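Local coordinates for ScaE cell-surface anchored scaffoldin protein (PDB 2ZF9) that probably anchors cellulosome components to the bacterial cell surface through dockerin binding by its type III cohesin module, the part present here, at residues Val30-Ser35 against Gln172-Thr177; Asp62-Thr67 against Asp157-Val162; Asn48-Met53 against Val130-Ala135. All blocks are in the same frame, centred on the assembly; numbering follows the deposited sequence. Where two conformers were deposited one is given.

Contact 1: residues Val30-Ser35 against Gln172-Thr177; sequences VKPTLS and QAWTFT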
loop_
_atom_site.group_PDB
_atom_site.type_symbol
_atom_site.label_atom_id
_atom_site.label_comp_id
_atom_site.label_asym_id
_atom_site.label_seq_id
_atom_site.Cartn_x
_atom_site.Cartn_y
_atom_site.Cartn_z
ATOM N N VAL A 30 -17.193 -2.027 -8.154
ATOM C CA VAL A 30 -16.059 -2.678 -7.473
ATOM C C VAL A 30 -15.474 -1.650 -6.492
ATOM O O VAL A 30 -15.193 -0.500 -6.875
ATOM C CB VAL A 30 -14.968 -3.160 -8.446
ATOM C CG1 VAL A 30 -13.844 -3.896 -7.682
ATOM C CG2 VAL A 30 -15.547 -4.066 -9.516
ATOM N N LYS A 31 -15.385 -2.036 -5.226
ATOM C CA LYS A 31 -14.911 -1.116 -4.180
ATOM C C LYS A 31 -13.749 -1.779 -3.445
ATOM O O LYS A 31 -13.952 -2.458 -2.409
ATOM C CB LYS A 31 -16.044 -0.764 -3.182
ATOM C CG LYS A 31 -17.130 0.204 -3.758
ATOM C CD LYS A 31 -18.146 0.569 -2.660
ATOM C CE LYS A 31 -19.160 1.607 -3.170
ATOM N NZ LYS A 31 -20.084 0.953 -4.156
ATOM N N PRO A 32 -12.530 -1.639 -4.001
ATOM C CA PRO A 32 -11.359 -2.214 -3.333
ATOM C C PRO A 32 -10.991 -1.578 -1.998
ATOM O O PRO A 32 -11.249 -0.398 -1.755
ATOM C CB PRO A 32 -10.223 -2.011 -4.347
ATOM C CG PRO A 32 -10.925 -1.711 -5.711
ATOM C CD PRO A 32 -12.195 -0.970 -5.274
ATOM N N THR A 33 -10.427 -2.374 -1.101
ATOM C CA THR A 33 -9.797 -1.819 0.072
ATOM C C THR A 33 -8.347 -2.198 -0.004
ATOM O O THR A 33 -8.037 -3.389 -0.094
ATOM C CB THR A 33 -10.379 -2.393 1.384
ATOM O OG1 THR A 33 -11.785 -2.109 1.430
ATOM C CG2 THR A 33 -9.713 -1.755 2.588
ATOM N N LEU A 34 -7.465 -1.199 0.075
ATOM C CA LEU A 34 -6.045 -1.474 0.222
ATOM C C LEU A 34 -5.713 -1.213 1.664
ATOM O O LEU A 34 -6.091 -0.157 2.204
ATOM C CB LEU A 34 -5.215 -0.538 -0.653
ATOM C CG LEU A 34 -5.461 -0.615 -2.150
ATOM C CD1 LEU A 34 -4.449 0.298 -2.858
ATOM C CD2 LEU A 34 -5.338 -2.057 -2.606
ATOM N N SER A 35 -5.016 -2.155 2.299
ATOM C CA SER A 35 -4.690 -1.976 3.714
ATOM C C SER A 35 -3.238 -2.329 3.989
ATOM O O SER A 35 -2.664 -3.230 3.346
ATOM C CB SER A 35 -5.646 -2.794 4.612
ATOM O OG SER A 35 -5.572 -4.160 4.304
ATOM N N GLN A 172 -10.951 2.787 -9.331
ATOM C CA GLN A 172 -9.757 3.574 -8.962
ATOM C C GLN A 172 -10.131 4.776 -8.079
ATOM O O GLN A 172 -9.464 5.059 -7.086
ATOM C CB GLN A 172 -9.054 4.105 -10.209
ATOM C CG GLN A 172 -7.721 4.792 -9.924
ATOM C CD GLN A 172 -6.919 4.923 -11.196
ATOM O OE1 GLN A 172 -6.328 3.959 -11.661
ATOM N NE2 GLN A 172 -6.943 6.105 -11.784
ATOM N N ALA A 173 -11.161 5.519 -8.486
ATOM C CA ALA A 173 -11.623 6.656 -7.711
ATOM C C ALA A 173 -12.036 6.183 -6.317
ATOM O O ALA A 173 -11.686 6.826 -5.325
ATOM C CB ALA A 173 -12.797 7.353 -8.422
ATOM N N TRP A 174 -12.764 5.060 -6.235
ATOM C CA TRP A 174 -13.125 4.530 -4.919
ATOM C C TRP A 174 -11.849 4.249 -4.118
ATOM O O TRP A 174 -11.754 4.603 -2.946
ATOM C CB TRP A 174 -14.000 3.239 -4.988
ATOM C CG TRP A 174 -14.215 2.714 -3.589
ATOM C CD1 TRP A 174 -13.412 1.851 -2.899
ATOM C CD2 TRP A 174 -15.244 3.132 -2.677
ATOM N NE1 TRP A 174 -13.908 1.678 -1.612
ATOM C CE2 TRP A 174 -15.024 2.462 -1.454
ATOM C CE3 TRP A 174 -16.339 4.008 -2.790
ATOM C CZ2 TRP A 174 -15.851 2.645 -0.335
ATOM C CZ3 TRP A 174 -17.184 4.192 -1.676
ATOM C CH2 TRP A 174 -16.948 3.492 -0.476
ATOM N N THR A 175 -10.894 3.574 -4.735
ATOM C CA THR A 175 -9.722 3.111 -3.996
ATOM C C THR A 175 -8.993 4.279 -3.302
ATOM O O THR A 175 -8.690 4.219 -2.120
ATOM C CB THR A 175 -8.754 2.447 -4.959
ATOM O OG1 THR A 175 -9.338 1.240 -5.410
ATOM C CG2 THR A 175 -7.412 2.090 -4.273
ATOM N N PHE A 176 -8.721 5.341 -4.046
ATOM C CA PHE A 176 -7.885 6.403 -3.524
ATOM C C PHE A 176 -8.671 7.424 -2.709
ATOM O O PHE A 176 -8.070 8.202 -1.953
ATOM C CB PHE A 176 -7.157 7.087 -4.676
ATOM C CG PHE A 176 -6.045 6.228 -5.277
ATOM C CD1 PHE A 176 -4.952 5.873 -4.515
ATOM C CD2 PHE A 176 -6.099 5.820 -6.603
ATOM C CE1 PHE A 176 -3.888 5.086 -5.055
ATOM C CE2 PHE A 176 -5.039 5.034 -7.175
ATOM C CZ PHE A 176 -3.943 4.676 -6.385
ATOM N N THR A 177 -9.994 7.466 -2.864
ATOM C CA THR A 177 -10.772 8.435 -2.046
ATOM C C THR A 177 -11.389 7.843 -0.780
ATOM O O THR A 177 -11.632 8.566 0.220
ATOM C CB THR A 177 -11.932 9.108 -2.817
ATOM O OG1 THR A 177 -12.869 8.101 -3.243
ATOM C CG2 THR A 177 -11.429 9.941 -4.005
HETATM O O HOH W 1 -13.313 0.104 0.660
#
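W174 NE1 donates to a water at 2.8 Å, and the same water donates to T33 OG1, also at 2.8 Å. This bridge joins helix 166-178 to the start of strand 33-41, in a cohesin module that is otherwise mostly strand. The helix packs against the chain just before and at the first residues of the strand. W174 has the largest share of the contact. Its CG lies anti to the backbone N (chi1 175°), and this throws the indole outward from the helix to meet K31. The aliphatic part of K31 runs over one face of the indole. K31 CD sits 3.6 Å from the centroid of the six-membered ring of W174, only 1° off the normal, a CH-pi contact. K31 CE follows, close to CZ3, while K31 CG lies over the middle of the indole and K31 CA is on the same face, near CD1. The chain then bends at chi4 (71°) and takes NZ on to the backbone oxygens of A26 and S28. Any cation-pi attraction is at most weak, because NZ stays far from the ring. At the indole edge, in the ring plane, P32 O approaches W174 CD1 to 3.3 Å. With an alanine in place of W174, the methylenes of K31 would probably lose the flat surface they lie on, and the bridging water would lose its indole partner. T175 extends the packing along the helix. Its OG1 gives its hydrogen bond to M171 O in the preceding turn, and the same oxygen meets the proline ring, with P32 CG 3.4 Å from T175 OG1. The methyl branch turns the other way, placing T175 CG2 3.7 Å from L34 CD1.

Contact 2: residues Asp62-Thr67 against Asp157-Val162; sequences DKYAAT and DLFTNV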
loop_
_atom_site.group_PDB
_atom_site.type_symbol
_atom_site.label_atom_id
_atom_site.label_comp_id
_atom_site.label_asym_id
_atom_site.label_seq_id
_atom_site.Cartn_x
_atom_site.Cartn_y
_atom_site.Cartn_z
ATOM N N ASP A 62 -10.326 -10.705 -9.427
ATOM C CA ASP A 62 -10.728 -10.816 -10.831
ATOM C C ASP A 62 -11.230 -9.532 -11.463
ATOM O O ASP A 62 -11.817 -9.561 -12.539
ATOM C CB ASP A 62 -11.727 -11.976 -11.041
ATOM C CG ASP A 62 -11.201 -13.282 -10.466
ATOM O OD1 ASP A 62 -10.011 -13.587 -10.692
ATOM O OD2 ASP A 62 -11.968 -13.980 -9.773
ATOM N N LYS A 63 -10.961 -8.392 -10.825
ATOM C CA LYS A 63 -11.471 -7.107 -11.360
ATOM C C LYS A 63 -10.397 -6.083 -11.706
ATOM O O LYS A 63 -10.708 -4.986 -12.210
ATOM C CB LYS A 63 -12.388 -6.441 -10.321
ATOM C CG LYS A 63 -13.576 -7.290 -9.868
ATOM C CD LYS A 63 -14.465 -7.652 -11.033
ATOM C CE LYS A 63 -15.694 -8.450 -10.546
ATOM N NZ LYS A 63 -16.559 -8.689 -11.754
ATOM N N TYR A 64 -9.151 -6.388 -11.393
ATOM C CA TYR A 64 -8.085 -5.427 -11.643
ATOM C C TYR A 64 -6.844 -6.087 -12.205
ATOM O O TYR A 64 -6.718 -7.331 -12.196
ATOM C CB TYR A 64 -7.765 -4.637 -10.335
ATOM C CG TYR A 64 -6.928 -5.460 -9.352
ATOM C CD1 TYR A 64 -7.532 -6.395 -8.498
ATOM C CD2 TYR A 64 -5.545 -5.317 -9.292
ATOM C CE1 TYR A 64 -6.753 -7.154 -7.614
ATOM C CE2 TYR A 64 -4.761 -6.086 -8.415
ATOM C CZ TYR A 64 -5.380 -7.010 -7.592
ATOM O OH TYR A 64 -4.642 -7.777 -6.735
ATOM N N ALA A 65 -5.923 -5.245 -12.684
ATOM C CA ALA A 65 -4.600 -5.687 -13.135
ATOM C C ALA A 65 -3.540 -4.586 -13.025
ATOM O O ALA A 65 -2.399 -4.884 -12.661
ATOM C CB ALA A 65 -4.649 -6.150 -14.591
ATOM N N ALA A 66 -3.890 -3.369 -13.457
ATOM C CA ALA A 66 -2.914 -2.275 -13.577
ATOM C C ALA A 66 -2.893 -1.518 -12.245
ATOM O O ALA A 66 -3.912 -0.941 -11.860
ATOM C CB ALA A 66 -3.314 -1.342 -14.674
ATOM N N THR A 67 -1.754 -1.528 -11.546
ATOM C CA THR A 67 -1.625 -0.786 -10.274
ATOM C C THR A 67 -0.330 0.012 -10.290
ATOM O O THR A 67 0.654 -0.343 -10.985
ATOM C CB THR A 67 -1.627 -1.686 -8.992
ATOM O OG1 THR A 67 -0.403 -2.437 -8.914
ATOM C CG2 THR A 67 -2.830 -2.642 -8.971
ATOM N N ASP A 157 -0.065 6.910 -9.987
ATOM C CA ASP A 157 -0.815 6.166 -9.008
ATOM C C ASP A 157 -2.100 5.647 -9.651
ATOM O O ASP A 157 -2.925 6.419 -10.187
ATOM C CB ASP A 157 -1.111 7.027 -7.783
ATOM C CG ASP A 157 0.172 7.453 -7.032
ATOM O OD1 ASP A 157 0.993 6.574 -6.674
ATOM O OD2 ASP A 157 0.328 8.675 -6.799
ATOM N N LEU A 158 -2.249 4.332 -9.629
ATOM C CA LEU A 158 -3.295 3.665 -10.393
ATOM C C LEU A 158 -3.809 2.449 -9.633
ATOM O O LEU A 158 -3.064 1.795 -8.906
ATOM C CB LEU A 158 -2.767 3.141 -11.742
ATOM C CG LEU A 158 -2.277 4.112 -12.814
ATOM C CD1 LEU A 158 -1.753 3.296 -13.976
ATOM C CD2 LEU A 158 -3.396 5.072 -13.272
ATOM N N PHE A 159 -5.097 2.160 -9.807
ATOM C CA PHE A 159 -5.620 0.881 -9.352
ATOM C C PHE A 159 -6.844 0.589 -10.200
ATOM O O PHE A 159 -7.930 1.100 -9.914
ATOM C CB PHE A 159 -6.000 0.873 -7.867
ATOM C CG PHE A 159 -6.240 -0.523 -7.360
ATOM C CD1 PHE A 159 -5.222 -1.225 -6.760
ATOM C CD2 PHE A 159 -7.468 -1.159 -7.558
ATOM C CE1 PHE A 159 -5.402 -2.574 -6.348
ATOM C CE2 PHE A 159 -7.658 -2.489 -7.122
ATOM C CZ PHE A 159 -6.607 -3.188 -6.540
ATOM N N THR A 160 -6.669 -0.198 -11.256
ATOM C CA THR A 160 -7.660 -0.183 -12.341
ATOM C C THR A 160 -7.557 -1.471 -13.143
ATOM O O THR A 160 -6.780 -2.355 -12.777
ATOM C CB THR A 160 -7.522 1.104 -13.255
ATOM O OG1 THR A 160 -8.702 1.272 -14.049
ATOM C CG2 THR A 160 -6.242 1.101 -14.134
ATOM N N ASN A 161 -8.385 -1.593 -14.186
ATOM C CA ASN A 161 -8.493 -2.847 -14.941
ATOM C C ASN A 161 -7.784 -2.742 -16.295
ATOM O O ASN A 161 -7.273 -1.663 -16.631
ATOM C CB ASN A 161 -9.973 -3.295 -15.058
ATOM C CG ASN A 161 -10.871 -2.264 -15.732
ATOM O OD1 ASN A 161 -10.391 -1.308 -16.341
ATOM N ND2 ASN A 161 -12.187 -2.466 -15.629
ATOM N N VAL A 162 -7.724 -3.809 -17.088
ATOM C CA VAL A 162 -6.916 -3.702 -18.307
ATOM C C VAL A 162 -7.483 -2.689 -19.312
ATOM O O VAL A 162 -6.712 -1.987 -19.961
ATOM C CB VAL A 162 -6.561 -5.061 -18.990
ATOM C CG1 VAL A 162 -5.856 -5.993 -18.016
ATOM C CG2 VAL A 162 -7.776 -5.732 -19.577
HETATM O O HOH W 2 -12.963 -4.757 -13.904
#
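A classic beta bulge marks this antiparallel pairing of short strand 158-160 with the start of strand 66-73. A65 and A66 on one side both face T160 on the other. T160 O is the shared acceptor. A65 N reaches it at 3.0 Å, nearly straight (174°) and in the carbonyl plane. A66 N reaches it at 3.1 Å, more bent and from above that plane. T160 N answers with a 2.9 Å bond to A66 O, almost end-on to the carbonyl. Next along is the non-hydrogen-bonded pair T67 and F159, whose side chains lie on the same face of the strands and point the same way. T67 CG2 is 3.6 Å from F159 CD1. The F159 ring also meets Y64 in an offset stack, with centroids 4.6 Å apart and planes at 28°. F159 CZ sits over the centre of the tyrosine ring, 3.6 Å from Y64 CG. Y64 can take this place because its CG stands between the backbone N and the carbonyl carbon (chi1 77°), which turns the ring toward F159. Its hydroxyl is bonded beyond the pair, to K122 O. On the other face, A66 CB and T160 CG2 touch. Past the bulge, one water joins the chains: it donates to K63 O at 2.8 Å and accepts from N161 ND2, which also bonds D165. The chemistry is therefore split. Backbone bonds and a water fix how the strands are aligned, with one carbonyl oxygen shared by two amides, while the stacked rings fill the side where F159 packs on P32 and T175.

Contact 3: residues Asn48-Met53 against Val130-Ala135; sequences NAKVTM and VLQVPA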
loop_
_atom_site.group_PDB
_atom_site.type_symbol
_atom_site.label_atom_id
_atom_site.label_comp_id
_atom_site.label_asym_id
_atom_site.label_seq_id
_atom_site.Cartn_x
_atom_site.Cartn_y
_atom_site.Cartn_z
ATOM N N ASN A 48 15.331 -1.304 17.063
ATOM C CA ASN A 48 15.995 -1.997 15.925
ATOM C C ASN A 48 15.247 -3.168 15.302
ATOM O O ASN A 48 15.823 -3.882 14.483
ATOM C CB ASN A 48 17.422 -2.458 16.272
ATOM C CG ASN A 48 18.259 -1.354 16.816
ATOM O OD1 ASN A 48 18.444 -0.323 16.177
ATOM N ND2 ASN A 48 18.782 -1.559 18.017
ATOM N N ALA A 49 13.987 -3.376 15.680
ATOM C CA ALA A 49 13.199 -4.462 15.124
ATOM C C ALA A 49 13.046 -4.320 13.604
ATOM O O ALA A 49 12.821 -3.228 13.089
ATOM C CB ALA A 49 11.855 -4.540 15.786
ATOM N N LYS A 50 13.228 -5.425 12.896
ATOM C CA LYS A 50 13.017 -5.460 11.456
ATOM C C LYS A 50 11.650 -6.098 11.261
ATOM O O LYS A 50 11.433 -7.280 11.572
ATOM C CB LYS A 50 14.102 -6.255 10.764
ATOM C CG LYS A 50 15.412 -5.510 10.709
ATOM C CD LYS A 50 16.482 -6.334 10.022
ATOM C CE LYS A 50 17.737 -5.469 9.818
ATOM N NZ LYS A 50 18.867 -6.257 9.219
ATOM N N VAL A 51 10.702 -5.278 10.820
ATOM C CA VAL A 51 9.309 -5.674 10.847
ATOM C C VAL A 51 8.829 -5.962 9.417
ATOM O O VAL A 51 8.915 -5.095 8.535
ATOM C CB VAL A 51 8.418 -4.566 11.522
ATOM C CG1 VAL A 51 6.990 -5.027 11.604
ATOM C CG2 VAL A 51 8.924 -4.219 12.930
ATOM N N THR A 52 8.278 -7.152 9.204
ATOM C CA THR A 52 7.615 -7.472 7.938
ATOM C C THR A 52 6.251 -6.794 7.847
ATOM O O THR A 52 5.386 -6.996 8.696
ATOM C CB THR A 52 7.445 -8.990 7.773
ATOM O OG1 THR A 52 8.748 -9.569 7.702
ATOM C CG2 THR A 52 6.676 -9.316 6.450
HETATM N N MSE A 53 6.084 -5.967 6.817
HETATM C CA MSE A 53 4.834 -5.244 6.577
HETATM C C MSE A 53 4.205 -5.728 5.276
HETATM O O MSE A 53 4.922 -6.149 4.363
HETATM C CB MSE A 53 5.135 -3.742 6.484
HETATM C CG MSE A 53 5.814 -3.146 7.762
HETATM SE SE MSE A 53 4.536 -3.200 9.280
HETATM C CE MSE A 53 3.434 -1.625 8.743
ATOM N N VAL A 130 10.070 -4.864 4.413
ATOM C CA VAL A 130 10.591 -4.842 5.786
ATOM C C VAL A 130 10.995 -3.413 6.152
ATOM O O VAL A 130 11.777 -2.791 5.422
ATOM C CB VAL A 130 11.840 -5.788 5.931
ATOM C CG1 VAL A 130 12.493 -5.684 7.316
ATOM C CG2 VAL A 130 11.434 -7.250 5.667
ATOM N N LEU A 131 10.497 -2.930 7.302
ATOM C CA LEU A 131 10.868 -1.633 7.832
ATOM C C LEU A 131 11.537 -1.856 9.167
ATOM O O LEU A 131 11.084 -2.672 9.968
ATOM C CB LEU A 131 9.632 -0.715 8.010
ATOM C CG LEU A 131 8.970 -0.280 6.698
ATOM C CD1 LEU A 131 7.710 0.531 6.964
ATOM C CD2 LEU A 131 9.949 0.528 5.856
ATOM N N GLN A 132 12.626 -1.138 9.397
ATOM C CA GLN A 132 13.314 -1.253 10.668
ATOM C C GLN A 132 13.032 -0.051 11.604
ATOM O O GLN A 132 13.115 1.112 11.220
ATOM C CB GLN A 132 14.816 -1.494 10.456
ATOM C CG GLN A 132 15.599 -1.677 11.789
ATOM C CD GLN A 132 17.077 -1.961 11.561
ATOM O OE1 GLN A 132 17.687 -1.400 10.655
ATOM N NE2 GLN A 132 17.660 -2.839 12.396
ATOM N N VAL A 133 12.663 -0.380 12.824
ATOM C CA VAL A 133 12.313 0.583 13.878
ATOM C C VAL A 133 13.606 1.170 14.463
ATOM O O VAL A 133 14.614 0.470 14.553
ATOM C CB VAL A 133 11.509 -0.176 14.945
ATOM C CG1 VAL A 133 11.207 0.685 16.164
ATOM C CG2 VAL A 133 10.214 -0.720 14.329
ATOM N N PRO A 134 13.616 2.472 14.793
ATOM C CA PRO A 134 14.883 3.058 15.309
ATOM C C PRO A 134 15.327 2.553 16.686
ATOM O O PRO A 134 14.533 2.016 17.459
ATOM C CB PRO A 134 14.577 4.556 15.382
ATOM C CG PRO A 134 13.073 4.647 15.436
ATOM C CD PRO A 134 12.550 3.485 14.643
ATOM N N ALA A 135 16.609 2.735 16.989
ATOM C CA ALA A 135 17.172 2.229 18.237
ATOM C C ALA A 135 16.555 2.951 19.460
ATOM O O ALA A 135 16.535 2.413 20.564
ATOM C CB ALA A 135 18.717 2.339 18.218
HETATM O O HOH W 3 17.302 0.838 13.718
#
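This is antiparallel strand pairing, between the start of strand 50-58 and the end of strand 124-132 in the beta-sandwich of the cohesin module. V51 and L131 form the hydrogen-bonded pair: V51 N binds L131 O at 2.8 Å, and L131 N binds V51 O at 3.0 Å. The ladder runs on past the strand, with V133 N on A49 O at 2.9 Å. Q132 adds a side-chain rung. Its chain is extended, with CG anti to the backbone N (chi1 -178°), and NE2 donates to N48 O at 3.0 Å. That bond is nearly straight (170°) and lies in the amide plane of Q132. K50 CE packs beside the same amide. Beyond the strand ends, a water donates to both N48 OD1 and V133 O. The two faces differ. K50, T52, V130 and Q132 share one, whereas V51 and L131 point to the other, where V51 CG2 meets V133 CG2 at 4.0 Å and the selenomethionine M53 touches L131. I185 of strand 180-187 packs against this second face. Polar bonds thus join the chains edge to edge, and V51, L131 and M53 bury the second face against I185.

In the fold
Followed from the N terminus, the chain first enters contact 1 at 30-35 and returns to it only at 172-177, so this contact closes the longest loop and encloses both others. Strand 33-41 is followed by strand 50-58, where contact 3 begins; its partner arrives at 130-135. Contact 2 starts in between, at 62-67, and closes at 157-162, so contacts 2 and 3 cross. Contacts 1 and 2 touch: Q172 binds the backbone N of F159, and P32 packs on its ring. Together they tie the helix, strand 158-160 and the strand starts at one end. Contact 3 lies on the opposite side of the chain's centre, about 27 Å from contact 1, centre to centre.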